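Side-chain contacts in SIR4-interacting protein SIF2 (PDB 1R5M), which acts as a transcriptional corepressor in the yeast Set3 complex and antagonises telomeric silencing: residues Gly269-Trp274 with Val293-Val298; Asn283-His288 with Asp301-Cys306; Tyr345-Met350 with Asn355-Lys360. One frame throughout, in Å; residues are numbered along the deposited sequence.

Interaction 1 (Gly269-Trp274 with Val293-Val298); sequences GTLRIW and VSASWV
Ile273 and Trp297 meet because their first torsions set Ile273 CG1 and Trp297 CG beside the backbone N, while Ile273 CG2 lies anti to it. In Ile273, CG1 lies anti to the carbonyl carbon (chi1 -58°), and a bent second torsion (chi2 -63°) brings CD1 up to the indole of Trp297, on the next blade. In Trp297, CG takes the same position (chi1 -81°), and the indole reaches out with its six-membered ring first. The two side chains come from opposite directions. Ile273 CD1 lies 4.0 Å from Trp297 CH2, and it approaches the ring obliquely. The other branch also takes part: Ile273 CG2 is 4.2 Å from Trp297 CH2. Two arms of the isoleucine thus rest on one corner of the indole. The ring is also tied at its nitrogen, since Trp297 NE1 is hydrogen-bonded to Glu254 O. That bond limits how far the ring can turn.

The second touch is smaller. Leu271 CD2 comes within 3.9 Å of Ala295 CB. The leucine's CD2 branch meets the alanine's single methyl. The backbones are 8.3 Å apart between Leu271 CA and Ala295 CA, widening to 10.4 Å between Ile273 CA and Trp297 CA. The bulkier Trp297 stands at the wider end. No hydrogen bond crosses, so the join is apolar packing.

Strand 271-274 is the third strand of one propeller blade, and strand 292-298 is the first strand of the next. Strand 261-266 touches the contact, with Leu263 against both Ile273 and Trp297. Strand 302-307 also touches it, through Ser305 on Leu271 and Val303 on Trp297.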
ATOM      1  N   GLY A 269     -17.208   1.667  -4.885  1.00 15.30           N
ATOM      2  CA  GLY A 269     -16.802   2.144  -6.195  1.00 14.37           C
ATOM      3  C   GLY A 269     -16.506   3.624  -6.336  1.00 14.10           C
ATOM      4  O   GLY A 269     -16.379   4.124  -7.454  1.00 14.42           O
ATOM      5  N   THR A 270     -16.378   4.329  -5.218  1.00 13.47           N
ATOM      6  CA  THR A 270     -16.100   5.757  -5.284  1.00 12.05           C
ATOM      7  C   THR A 270     -14.872   6.170  -4.497  1.00 11.01           C
ATOM      8  O   THR A 270     -14.390   5.443  -3.626  1.00 10.77           O
ATOM      9  CB  THR A 270     -17.259   6.604  -4.720  1.00 12.58           C
ATOM     10  OG1 THR A 270     -17.336   6.423  -3.298  1.00 11.93           O
ATOM     11  CG2 THR A 270     -18.582   6.206  -5.356  1.00 13.64           C
ATOM     12  N   LEU A 271     -14.374   7.351  -4.840  1.00  9.91           N
ATOM     13  CA  LEU A 271     -13.261   7.963  -4.137  1.00  8.74           C
ATOM     14  C   LEU A 271     -13.853   9.204  -3.504  1.00  9.96           C
ATOM     15  O   LEU A 271     -14.731   9.843  -4.085  1.00 10.58           O
ATOM     16  CB  LEU A 271     -12.168   8.433  -5.092  1.00 10.84           C
ATOM     17  CG  LEU A 271     -11.375   7.424  -5.906  1.00 10.58           C
ATOM     18  CD1 LEU A 271     -10.295   8.174  -6.672  1.00 11.49           C
ATOM     19  CD2 LEU A 271     -10.760   6.377  -4.989  1.00 11.87           C
ATOM     20  N   ARG A 272     -13.394   9.539  -2.309  1.00  8.75           N
ATOM     21  CA  ARG A 272     -13.842  10.761  -1.665  1.00  9.19           C
ATOM     22  C   ARG A 272     -12.605  11.512  -1.188  1.00  9.86           C
ATOM     23  O   ARG A 272     -11.573  10.905  -0.878  1.00  9.87           O
ATOM     24  CB  ARG A 272     -14.799  10.460  -0.503  1.00 10.15           C
ATOM     25  CG  ARG A 272     -16.240  10.199  -0.968  1.00 10.78           C
ATOM     26  CD  ARG A 272     -17.174   9.881   0.196  1.00 12.85           C
ATOM     27  NE  ARG A 272     -18.526   9.530  -0.247  1.00 14.12           N
ATOM     28  CZ  ARG A 272     -19.508  10.402  -0.457  1.00 15.76           C
ATOM     29  NH1 ARG A 272     -19.311  11.700  -0.267  1.00 15.27           N
ATOM     30  NH2 ARG A 272     -20.701   9.972  -0.853  1.00 17.36           N
ATOM     31  N   ILE A 273     -12.704  12.836  -1.180  1.00  9.32           N
ATOM     32  CA  ILE A 273     -11.617  13.707  -0.738  1.00  9.81           C
ATOM     33  C   ILE A 273     -12.181  14.449   0.465  1.00  9.62           C
ATOM     34  O   ILE A 273     -13.262  15.037   0.380  1.00 10.81           O
ATOM     35  CB  ILE A 273     -11.228  14.735  -1.831  1.00  9.25           C
ATOM     36  CG1 ILE A 273     -10.823  14.015  -3.125  1.00 12.11           C
ATOM     37  CG2 ILE A 273     -10.090  15.613  -1.332  1.00 11.03           C
ATOM     38  CD1 ILE A 273      -9.601  13.123  -3.000  1.00 11.37           C
ATOM     39  N   TRP A 274     -11.465  14.422   1.585  1.00  9.54           N
ATOM     40  CA  TRP A 274     -11.953  15.075   2.799  1.00 10.30           C
ATOM     41  C   TRP A 274     -11.066  16.200   3.297  1.00 10.71           C
ATOM     42  O   TRP A 274      -9.841  16.063   3.368  1.00  9.54           O
ATOM     43  CB  TRP A 274     -12.108  14.056   3.934  1.00 10.31           C
ATOM     44  CG  TRP A 274     -12.789  12.787   3.543  1.00  9.27           C
ATOM     45  CD1 TRP A 274     -12.228  11.720   2.895  1.00  9.53           C
ATOM     46  CD2 TRP A 274     -14.158  12.441   3.781  1.00 10.31           C
ATOM     47  NE1 TRP A 274     -13.163  10.734   2.718  1.00  9.65           N
ATOM     48  CE2 TRP A 274     -14.356  11.146   3.251  1.00 10.89           C
ATOM     49  CE3 TRP A 274     -15.238  13.098   4.388  1.00 10.11           C
ATOM     50  CZ2 TRP A 274     -15.589  10.492   3.311  1.00 10.77           C
ATOM     51  CZ3 TRP A 274     -16.469  12.445   4.447  1.00 11.51           C
ATOM     52  CH2 TRP A 274     -16.632  11.153   3.911  1.00 11.56           C
ATOM     53  N   VAL A 293      -9.434  -1.072  -5.762  1.00 12.90           N
ATOM     54  CA  VAL A 293      -8.405  -1.807  -5.037  1.00 12.67           C
ATOM     55  C   VAL A 293      -7.242  -0.960  -4.538  1.00 11.21           C
ATOM     56  O   VAL A 293      -6.642  -1.276  -3.511  1.00 12.48           O
ATOM     57  CB  VAL A 293      -7.858  -2.974  -5.892  1.00 14.36           C
ATOM     58  CG1 VAL A 293      -8.995  -3.924  -6.247  1.00 16.88           C
ATOM     59  CG2 VAL A 293      -7.199  -2.444  -7.153  1.00 17.15           C
ATOM     60  N   SER A 294      -6.926   0.116  -5.254  1.00  9.62           N
ATOM     61  CA  SER A 294      -5.829   0.994  -4.857  1.00  9.73           C
ATOM     62  C   SER A 294      -6.094   2.410  -5.347  1.00  9.26           C
ATOM     63  O   SER A 294      -6.787   2.608  -6.343  1.00  9.22           O
ATOM     64  CB  SER A 294      -4.499   0.522  -5.463  1.00 10.71           C
ATOM     65  OG  SER A 294      -4.244  -0.849  -5.200  1.00 13.52           O
ATOM     66  N   ALA A 295      -5.541   3.391  -4.639  1.00  9.79           N
ATOM     67  CA  ALA A 295      -5.675   4.794  -5.018  1.00  9.77           C
ATOM     68  C   ALA A 295      -4.525   5.576  -4.401  1.00  9.77           C
ATOM     69  O   ALA A 295      -4.071   5.265  -3.298  1.00 10.97           O
ATOM     70  CB  ALA A 295      -7.012   5.357  -4.543  1.00 10.03           C
ATOM     71  N   SER A 296      -4.058   6.590  -5.120  1.00 10.14           N
ATOM     72  CA  SER A 296      -2.944   7.410  -4.663  1.00 10.07           C
ATOM     73  C   SER A 296      -3.088   8.856  -5.087  1.00 10.05           C
ATOM     74  O   SER A 296      -3.800   9.181  -6.039  1.00  9.93           O
ATOM     75  CB  SER A 296      -1.619   6.911  -5.261  1.00 11.88           C
ATOM     76  OG  SER A 296      -1.301   5.593  -4.870  1.00 12.30           O
ATOM     77  N   TRP A 297      -2.382   9.724  -4.374  1.00  9.95           N
ATOM     78  CA  TRP A 297      -2.350  11.125  -4.724  1.00  9.84           C
ATOM     79  C   TRP A 297      -1.355  11.247  -5.866  1.00 11.15           C
ATOM     80  O   TRP A 297      -0.361  10.517  -5.917  1.00 12.04           O
ATOM     81  CB  TRP A 297      -1.845  11.975  -3.553  1.00  9.74           C
ATOM     82  CG  TRP A 297      -2.880  12.260  -2.543  1.00  9.32           C
ATOM     83  CD1 TRP A 297      -3.090  11.600  -1.367  1.00  9.67           C
ATOM     84  CD2 TRP A 297      -3.895  13.257  -2.635  1.00  8.76           C
ATOM     85  NE1 TRP A 297      -4.180  12.128  -0.719  1.00 10.08           N
ATOM     86  CE2 TRP A 297      -4.696  13.147  -1.477  1.00  9.12           C
ATOM     87  CE3 TRP A 297      -4.210  14.236  -3.587  1.00 10.34           C
ATOM     88  CZ2 TRP A 297      -5.795  13.980  -1.245  1.00 10.19           C
ATOM     89  CZ3 TRP A 297      -5.304  15.066  -3.357  1.00 10.65           C
ATOM     90  CH2 TRP A 297      -6.083  14.930  -2.192  1.00 10.30           C
ATOM     91  N   VAL A 298      -1.642  12.151  -6.791  1.00 11.09           N
ATOM     92  CA  VAL A 298      -0.748  12.426  -7.908  1.00 10.88           C
ATOM     93  C   VAL A 298      -0.538  13.922  -7.740  1.00 11.60           C
ATOM     94  O   VAL A 298      -1.314  14.740  -8.238  1.00 11.88           O
ATOM     95  CB  VAL A 298      -1.407  12.125  -9.266  1.00 11.26           C
ATOM     96  CG1 VAL A 298      -0.456  12.496 -10.393  1.00 12.21           C
ATOM     97  CG2 VAL A 298      -1.770  10.643  -9.349  1.00 12.21           C
TER

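Interaction 2 (Asn283-His288 with Asp301-Cys306); sequences NCFYGH and DKVISC. Unlike the reference sequence in segment 283-288: Cys284 (reference Ser).
His288 and Ser305 are two members of the Asp-His-Ser-Trp hydrogen-bond network characteristic of WD repeats. The histidine follows Gly287, giving the Gly-His pair that precedes the first strand of many such repeats. Ser305 lies on strand 302-307, the second strand of the blade. His288 NE2 and Ser305 OG are 2.8 Å apart and hydrogen-bonded. The hydroxyl sits at the edge of the imidazole and in its plane. The bond is moderately bent, with an angle of 150°. The serine torsion (chi1 56°) holds OG between its own backbone N and carbonyl carbon, turned to the ring. Ser305 CB follows at 3.6 Å from His288 NE2. Beyond the hydroxyl, His288 CE1 packs 4.2 Å from the carbonyl carbon C of Cys306.

Further along, Phe285 CE1 lies 4.2 Å from Val303 CG2. The methyl meets the ring obliquely. Phe285 belongs to the outer strand of the preceding blade, so this touch adds an apolar link between blades. Its ring also meets that of Trp315, with the planes at about 20°.

The network is completed by Asp309 OD2 at His288 ND1 and by Trp315 NE1 at Ser305 OG. Both imidazole nitrogens are therefore engaged within a buried site, which fixes the ring's rotation. The carboxylate of Asp309 would probably favour a proton on ND1 and polarise the imidazole.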
ATOM      1  N   ASN A 283     -14.957  16.221  -2.181  1.00 10.72           N
ATOM      2  CA  ASN A 283     -15.160  15.665  -3.517  1.00 11.83           C
ATOM      3  C   ASN A 283     -15.616  14.220  -3.396  1.00 11.21           C
ATOM      4  O   ASN A 283     -15.318  13.547  -2.411  1.00 10.87           O
ATOM      5  CB  ASN A 283     -13.859  15.660  -4.330  1.00 12.67           C
ATOM      6  CG  ASN A 283     -13.371  17.046  -4.673  1.00 15.17           C
ATOM      7  OD1 ASN A 283     -13.999  17.772  -5.450  1.00 21.20           O
ATOM      8  ND2 ASN A 283     -12.241  17.423  -4.102  1.00 13.70           N
ATOM      9  N   CYS A 284     -16.350  13.757  -4.402  1.00 10.81           N
ATOM     10  CA  CYS A 284     -16.803  12.373  -4.463  1.00 11.01           C
ATOM     11  C   CYS A 284     -16.777  12.027  -5.942  1.00 11.15           C
ATOM     12  O   CYS A 284     -17.519  12.611  -6.735  1.00 11.37           O
ATOM     13  CB  CYS A 284     -18.219  12.208  -3.917  1.00 11.65           C
ATOM     14  SG  CYS A 284     -18.742  10.467  -3.891  1.00 14.25           S
ATOM     15  N   PHE A 285     -15.908  11.091  -6.311  1.00 10.60           N
ATOM     16  CA  PHE A 285     -15.761  10.689  -7.704  1.00 10.16           C
ATOM     17  C   PHE A 285     -16.398   9.346  -8.055  1.00 10.74           C
ATOM     18  O   PHE A 285     -15.979   8.292  -7.558  1.00 10.48           O
ATOM     19  CB  PHE A 285     -14.271  10.653  -8.084  1.00 10.82           C
ATOM     20  CG  PHE A 285     -13.586  11.988  -7.993  1.00 11.32           C
ATOM     21  CD1 PHE A 285     -12.524  12.184  -7.112  1.00 12.12           C
ATOM     22  CD2 PHE A 285     -14.001  13.052  -8.787  1.00 12.80           C
ATOM     23  CE1 PHE A 285     -11.886  13.421  -7.023  1.00 12.30           C
ATOM     24  CE2 PHE A 285     -13.370  14.292  -8.707  1.00 13.35           C
ATOM     25  CZ  PHE A 285     -12.311  14.477  -7.824  1.00 13.21           C
ATOM     26  N   TYR A 286     -17.410   9.406  -8.920  1.00 11.99           N
ATOM     27  CA  TYR A 286     -18.121   8.227  -9.407  1.00 12.41           C
ATOM     28  C   TYR A 286     -17.563   7.859 -10.775  1.00 12.49           C
ATOM     29  O   TYR A 286     -17.124   8.726 -11.529  1.00 12.76           O
ATOM     30  CB  TYR A 286     -19.621   8.504  -9.579  1.00 14.61           C
ATOM     31  CG  TYR A 286     -20.386   8.758  -8.304  1.00 14.99           C
ATOM     32  CD1 TYR A 286     -20.541  10.052  -7.807  1.00 17.03           C
ATOM     33  CD2 TYR A 286     -20.957   7.704  -7.594  1.00 16.86           C
ATOM     34  CE1 TYR A 286     -21.249  10.292  -6.631  1.00 16.87           C
ATOM     35  CE2 TYR A 286     -21.665   7.929  -6.419  1.00 18.19           C
ATOM     36  CZ  TYR A 286     -21.806   9.224  -5.943  1.00 17.15           C
ATOM     37  OH  TYR A 286     -22.499   9.446  -4.776  1.00 18.41           O
ATOM     38  N   GLY A 287     -17.598   6.574 -11.099  1.00 12.74           N
ATOM     39  CA  GLY A 287     -17.100   6.137 -12.390  1.00 14.44           C
ATOM     40  C   GLY A 287     -16.764   4.663 -12.405  1.00 15.60           C
ATOM     41  O   GLY A 287     -17.164   3.932 -13.317  1.00 16.02           O
ATOM     42  N   HIS A 288     -16.012   4.220 -11.404  1.00 14.72           N
ATOM     43  CA  HIS A 288     -15.645   2.816 -11.319  1.00 15.74           C
ATOM     44  C   HIS A 288     -16.909   1.980 -11.154  1.00 16.72           C
ATOM     45  O   HIS A 288     -17.817   2.355 -10.412  1.00 17.58           O
ATOM     46  CB  HIS A 288     -14.691   2.588 -10.146  1.00 14.56           C
ATOM     47  CG  HIS A 288     -13.273   2.967 -10.444  1.00 13.34           C
ATOM     48  ND1 HIS A 288     -12.534   2.355 -11.435  1.00 13.09           N
ATOM     49  CD2 HIS A 288     -12.454   3.885  -9.877  1.00 13.22           C
ATOM     50  CE1 HIS A 288     -11.321   2.877 -11.462  1.00 13.79           C
ATOM     51  NE2 HIS A 288     -11.246   3.808 -10.527  1.00 12.63           N
ATOM     52  N   ASP A 301      -3.155  18.144  -6.794  1.00 13.01           N
ATOM     53  CA  ASP A 301      -4.418  18.458  -7.457  1.00 14.32           C
ATOM     54  C   ASP A 301      -5.089  17.293  -8.169  1.00 12.99           C
ATOM     55  O   ASP A 301      -6.125  17.477  -8.807  1.00 12.56           O
ATOM     56  CB  ASP A 301      -4.212  19.580  -8.481  1.00 18.60           C
ATOM     57  CG  ASP A 301      -3.372  20.718  -7.943  1.00 24.47           C
ATOM     58  OD1 ASP A 301      -3.700  21.248  -6.862  1.00 26.74           O
ATOM     59  OD2 ASP A 301      -2.383  21.087  -8.615  1.00 27.14           O
ATOM     60  N   LYS A 302      -4.510  16.103  -8.070  1.00 12.09           N
ATOM     61  CA  LYS A 302      -5.082  14.939  -8.737  1.00 10.86           C
ATOM     62  C   LYS A 302      -4.935  13.681  -7.894  1.00 10.59           C
ATOM     63  O   LYS A 302      -4.092  13.616  -7.004  1.00 10.63           O
ATOM     64  CB  LYS A 302      -4.376  14.694 -10.079  1.00 11.96           C
ATOM     65  CG  LYS A 302      -4.351  15.880 -11.033  1.00 13.99           C
ATOM     66  CD  LYS A 302      -3.587  15.528 -12.307  1.00 16.29           C
ATOM     67  CE  LYS A 302      -3.405  16.744 -13.202  1.00 20.62           C
ATOM     68  NZ  LYS A 302      -2.547  17.785 -12.562  1.00 24.20           N
ATOM     69  N   VAL A 303      -5.777  12.693  -8.180  1.00 10.22           N
ATOM     70  CA  VAL A 303      -5.709  11.397  -7.519  1.00  9.50           C
ATOM     71  C   VAL A 303      -5.914  10.362  -8.615  1.00  9.81           C
ATOM     72  O   VAL A 303      -6.522  10.651  -9.648  1.00 10.03           O
ATOM     73  CB  VAL A 303      -6.782  11.210  -6.412  1.00  9.08           C
ATOM     74  CG1 VAL A 303      -6.484  12.140  -5.245  1.00 11.22           C
ATOM     75  CG2 VAL A 303      -8.174  11.465  -6.957  1.00 10.44           C
ATOM     76  N   ILE A 304      -5.372   9.171  -8.406  1.00  8.92           N
ATOM     77  CA  ILE A 304      -5.492   8.109  -9.391  1.00 10.22           C
ATOM     78  C   ILE A 304      -5.962   6.852  -8.681  1.00  9.12           C
ATOM     79  O   ILE A 304      -5.603   6.602  -7.528  1.00 10.63           O
ATOM     80  CB  ILE A 304      -4.135   7.882 -10.115  1.00  9.36           C
ATOM     81  CG1 ILE A 304      -4.313   6.911 -11.283  1.00 11.72           C
ATOM     82  CG2 ILE A 304      -3.084   7.373  -9.134  1.00 10.07           C
ATOM     83  CD1 ILE A 304      -3.119   6.884 -12.227  1.00 12.08           C
ATOM     84  N   SER A 305      -6.789   6.072  -9.366  1.00  9.30           N
ATOM     85  CA  SER A 305      -7.323   4.853  -8.785  1.00  9.22           C
ATOM     86  C   SER A 305      -7.391   3.728  -9.803  1.00  8.66           C
ATOM     87  O   SER A 305      -7.385   3.969 -11.008  1.00 10.33           O
ATOM     88  CB  SER A 305      -8.733   5.115  -8.244  1.00 10.81           C
ATOM     89  OG  SER A 305      -9.581   5.629  -9.265  1.00 10.95           O
ATOM     90  N   CYS A 306      -7.422   2.496  -9.310  1.00 10.11           N
ATOM     91  CA  CYS A 306      -7.573   1.344 -10.189  1.00 10.99           C
ATOM     92  C   CYS A 306      -8.588   0.427  -9.523  1.00 12.05           C
ATOM     93  O   CYS A 306      -8.769   0.451  -8.298  1.00 10.25           O
ATOM     94  CB  CYS A 306      -6.238   0.647 -10.482  1.00 12.73           C
ATOM     95  SG  CYS A 306      -5.282   0.112  -9.083  1.00 11.83           S
TER

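Interaction 3 (Tyr345-Met350 with Asn355-Lys360); sequences YAVAFM and NVYDLK
Tyr357 meets both Val347 and Phe349 across the two strands. Val347 CG2 lies 3.7 Å from Tyr357 CE2, in the plane of the tyrosine ring and at its edge. The two side chains cross at about a right angle. Tyr357 CG is set beside the backbone N (chi1 -69°), which lays the ring along the strand pair so that its far end reaches Phe349. There Tyr357 OH is 3.8 Å from Phe349 CZ, at the edge of the phenylalanine ring and in its plane. Asn355 touches the same ring: its OD1 is 3.4 Å from Phe349 CE1. Ring and amide planes are 74° apart.

These side chains share one face of a beta hairpin, formed by the second and third strands of a propeller blade. Two antiparallel hydrogen-bonded pairs hold the register, Tyr345 with Tyr357 and Val347 with Asn355. In the first, Tyr357 N donates to Tyr345 O at 2.7 Å and almost straight (177°). In the second, Val347 N donates to Asn355 O at 2.9 Å. Between them, Ala346 and Val356 form a non-hydrogen-bonded pair. Their side chains lie on the other face and touch at Ala346 CB and Val356 CG2, 4.2 Å apart. An alanine in place of Tyr357 would take away the ring and hydroxyl, and is likely to leave a gap beside Val347 CG2 and the Phe349 edge.

Strand 380-388 pairs with strand 354-358 on the hairpin's outer side. Its Ile382 and Leu384 touch Tyr357, and Leu384 also touches Asn355. Across the opposite face, Leu400 and Trp402 of strand 397-402 lie against Ala346, and Trp402 also touches Val356. At the end of the strand, Asp358 OD1 accepts from Lys360 N at 3.1 Å, a capping bond for the short helix 360-363, and it also forms a salt bridge with Lys344.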
ATOM      1  N   TYR A 345       2.520   5.122 -12.804  1.00 10.35           N
ATOM      2  CA  TYR A 345       1.588   4.322 -12.016  1.00 10.51           C
ATOM      3  C   TYR A 345       1.639   2.893 -12.540  1.00 10.42           C
ATOM      4  O   TYR A 345       1.356   2.648 -13.712  1.00 10.88           O
ATOM      5  CB  TYR A 345       0.164   4.876 -12.138  1.00 10.19           C
ATOM      6  CG  TYR A 345      -0.786   4.345 -11.084  1.00 10.85           C
ATOM      7  CD1 TYR A 345      -0.596   4.648  -9.736  1.00 11.06           C
ATOM      8  CD2 TYR A 345      -1.871   3.543 -11.431  1.00  9.73           C
ATOM      9  CE1 TYR A 345      -1.467   4.166  -8.755  1.00 10.10           C
ATOM     10  CE2 TYR A 345      -2.750   3.053 -10.457  1.00 10.59           C
ATOM     11  CZ  TYR A 345      -2.539   3.371  -9.123  1.00 11.35           C
ATOM     12  OH  TYR A 345      -3.404   2.904  -8.157  1.00 12.55           O
ATOM     13  N   ALA A 346       2.004   1.957 -11.670  1.00  9.90           N
ATOM     14  CA  ALA A 346       2.112   0.554 -12.050  1.00 10.31           C
ATOM     15  C   ALA A 346       0.943  -0.249 -11.507  1.00 10.22           C
ATOM     16  O   ALA A 346       0.591  -0.130 -10.334  1.00 11.41           O
ATOM     17  CB  ALA A 346       3.423  -0.024 -11.530  1.00 10.30           C
ATOM     18  N   VAL A 347       0.343  -1.071 -12.365  1.00  9.19           N
ATOM     19  CA  VAL A 347      -0.786  -1.897 -11.958  1.00  9.80           C
ATOM     20  C   VAL A 347      -0.573  -3.357 -12.325  1.00 11.03           C
ATOM     21  O   VAL A 347       0.069  -3.667 -13.328  1.00 11.72           O
ATOM     22  CB  VAL A 347      -2.102  -1.418 -12.607  1.00 10.87           C
ATOM     23  CG1 VAL A 347      -2.442  -0.016 -12.123  1.00 12.96           C
ATOM     24  CG2 VAL A 347      -1.980  -1.448 -14.121  1.00 12.25           C
ATOM     25  N   ALA A 348      -1.106  -4.250 -11.499  1.00  9.73           N
ATOM     26  CA  ALA A 348      -0.990  -5.678 -11.753  1.00 10.16           C
ATOM     27  C   ALA A 348      -2.361  -6.216 -12.123  1.00 11.83           C
ATOM     28  O   ALA A 348      -3.298  -6.148 -11.327  1.00 11.25           O
ATOM     29  CB  ALA A 348      -0.465  -6.391 -10.513  1.00 11.38           C
ATOM     30  N   PHE A 349      -2.480  -6.732 -13.342  1.00 10.78           N
ATOM     31  CA  PHE A 349      -3.739  -7.291 -13.804  1.00 12.40           C
ATOM     32  C   PHE A 349      -3.864  -8.747 -13.384  1.00 12.78           C
ATOM     33  O   PHE A 349      -2.865  -9.425 -13.126  1.00 13.24           O
ATOM     34  CB  PHE A 349      -3.855  -7.184 -15.327  1.00 13.46           C
ATOM     35  CG  PHE A 349      -4.048  -5.782 -15.825  1.00 13.62           C
ATOM     36  CD1 PHE A 349      -2.956  -4.969 -16.107  1.00 14.58           C
ATOM     37  CD2 PHE A 349      -5.329  -5.269 -16.002  1.00 14.63           C
ATOM     38  CE1 PHE A 349      -3.139  -3.661 -16.562  1.00 15.35           C
ATOM     39  CE2 PHE A 349      -5.524  -3.963 -16.455  1.00 16.41           C
ATOM     40  CZ  PHE A 349      -4.427  -3.159 -16.736  1.00 15.48           C
ATOM     41  N   MET A 350      -5.103  -9.219 -13.328  1.00 14.25           N
ATOM     42  CA  MET A 350      -5.398 -10.587 -12.930  1.00 14.94           C
ATOM     43  C   MET A 350      -4.749 -11.618 -13.851  1.00 15.98           C
ATOM     44  O   MET A 350      -4.548 -12.765 -13.457  1.00 15.73           O
ATOM     45  CB  MET A 350      -6.914 -10.786 -12.900  1.00 17.05           C
ATOM     46  CG  MET A 350      -7.363 -12.148 -12.421  1.00 18.87           C
ATOM     47  SD  MET A 350      -9.146 -12.181 -12.166  1.00 21.06           S
ATOM     48  CE  MET A 350      -9.348 -13.833 -11.486  1.00 22.11           C
ATOM     49  N   ASN A 355       1.303  -3.308 -16.021  1.00 10.09           N
ATOM     50  CA  ASN A 355       1.333  -2.171 -16.928  1.00 10.94           C
ATOM     51  C   ASN A 355       1.834  -0.974 -16.146  1.00 11.37           C
ATOM     52  O   ASN A 355       1.433  -0.761 -15.000  1.00 11.56           O
ATOM     53  CB  ASN A 355      -0.066  -1.840 -17.468  1.00 10.72           C
ATOM     54  CG  ASN A 355      -0.408  -2.594 -18.741  1.00 12.07           C
ATOM     55  OD1 ASN A 355      -1.485  -2.401 -19.311  1.00 14.27           O
ATOM     56  ND2 ASN A 355       0.499  -3.449 -19.194  1.00 10.30           N
ATOM     57  N   VAL A 356       2.732  -0.209 -16.752  1.00 10.73           N
ATOM     58  CA  VAL A 356       3.231   1.001 -16.125  1.00 10.82           C
ATOM     59  C   VAL A 356       2.698   2.134 -16.990  1.00 10.97           C
ATOM     60  O   VAL A 356       2.950   2.180 -18.198  1.00 11.12           O
ATOM     61  CB  VAL A 356       4.771   1.055 -16.095  1.00 11.38           C
ATOM     62  CG1 VAL A 356       5.233   2.356 -15.446  1.00 11.80           C
ATOM     63  CG2 VAL A 356       5.317  -0.130 -15.314  1.00 11.63           C
ATOM     64  N   TYR A 357       1.930   3.025 -16.373  1.00  9.88           N
ATOM     65  CA  TYR A 357       1.344   4.164 -17.071  1.00 11.23           C
ATOM     66  C   TYR A 357       2.147   5.431 -16.813  1.00 12.40           C
ATOM     67  O   TYR A 357       2.669   5.640 -15.717  1.00 12.43           O
ATOM     68  CB  TYR A 357      -0.109   4.347 -16.626  1.00 11.71           C
ATOM     69  CG  TYR A 357      -1.001   3.231 -17.111  1.00 11.61           C
ATOM     70  CD1 TYR A 357      -1.492   3.225 -18.416  1.00 12.73           C
ATOM     71  CD2 TYR A 357      -1.300   2.143 -16.290  1.00 12.98           C
ATOM     72  CE1 TYR A 357      -2.255   2.160 -18.895  1.00 13.54           C
ATOM     73  CE2 TYR A 357      -2.061   1.076 -16.757  1.00 14.02           C
ATOM     74  CZ  TYR A 357      -2.533   1.090 -18.061  1.00 14.79           C
ATOM     75  OH  TYR A 357      -3.261   0.025 -18.538  1.00 16.85           O
ATOM     76  N   ASP A 358       2.246   6.271 -17.837  1.00 12.36           N
ATOM     77  CA  ASP A 358       3.001   7.509 -17.744  1.00 14.51           C
ATOM     78  C   ASP A 358       2.061   8.683 -17.507  1.00 14.37           C
ATOM     79  O   ASP A 358       1.148   8.934 -18.297  1.00 14.87           O
ATOM     80  CB  ASP A 358       3.801   7.709 -19.032  1.00 16.60           C
ATOM     81  CG  ASP A 358       4.676   8.942 -18.993  1.00 18.72           C
ATOM     82  OD1 ASP A 358       4.999   9.419 -17.885  1.00 17.20           O
ATOM     83  OD2 ASP A 358       5.055   9.424 -20.081  1.00 21.41           O
ATOM     84  N   LEU A 359       2.293   9.393 -16.409  1.00 14.32           N
ATOM     85  CA  LEU A 359       1.466  10.533 -16.041  1.00 15.70           C
ATOM     86  C   LEU A 359       2.175  11.858 -16.307  1.00 18.72           C
ATOM     87  O   LEU A 359       1.590  12.919 -16.119  1.00 19.53           O
ATOM     88  CB  LEU A 359       1.112  10.454 -14.551  1.00 14.85           C
ATOM     89  CG  LEU A 359       0.598   9.117 -14.009  1.00 12.81           C
ATOM     90  CD1 LEU A 359       0.323   9.252 -12.509  1.00 14.43           C
ATOM     91  CD2 LEU A 359      -0.669   8.706 -14.743  1.00 14.50           C
ATOM     92  N   LYS A 360       3.428  11.788 -16.748  1.00 20.78           N
ATOM     93  CA  LYS A 360       4.229  12.984 -17.001  1.00 24.39           C
ATOM     94  C   LYS A 360       3.536  14.110 -17.764  1.00 25.30           C
ATOM     95  O   LYS A 360       3.419  15.226 -17.256  1.00 25.87           O
ATOM     96  CB  LYS A 360       5.527  12.610 -17.724  1.00 26.47           C
ATOM     97  CG  LYS A 360       6.480  13.781 -17.907  1.00 30.75           C
ATOM     98  CD  LYS A 360       7.806  13.341 -18.502  1.00 33.48           C
ATOM     99  CE  LYS A 360       8.769  14.513 -18.621  1.00 35.72           C
ATOM    100  NZ  LYS A 360      10.098  14.097 -19.156  1.00 37.65           N
TER

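In the fold
Interactions 1 and 2 lie side by side, with centres about 5 Å apart, and their segments alternate along the chain. Both join the same two blades. Strands 271-274 and 283-285 are neighbours in one blade, with a probable hydrogen bond of 2.8 Å between Leu271 O and Phe285 N. Strands 292-298 and 302-307 are neighbours in the next, where Trp297 CE3 packs 3.5 Å from Val303 CG1. Interaction 3 belongs to the following blade, its centre about 16 Å from either. Tyr345 makes the link: its OH lies 3.5 Å from Cys306 SG and 3.8 Å from Ser294 CB. The three contacts therefore run through three consecutive blades of the propeller.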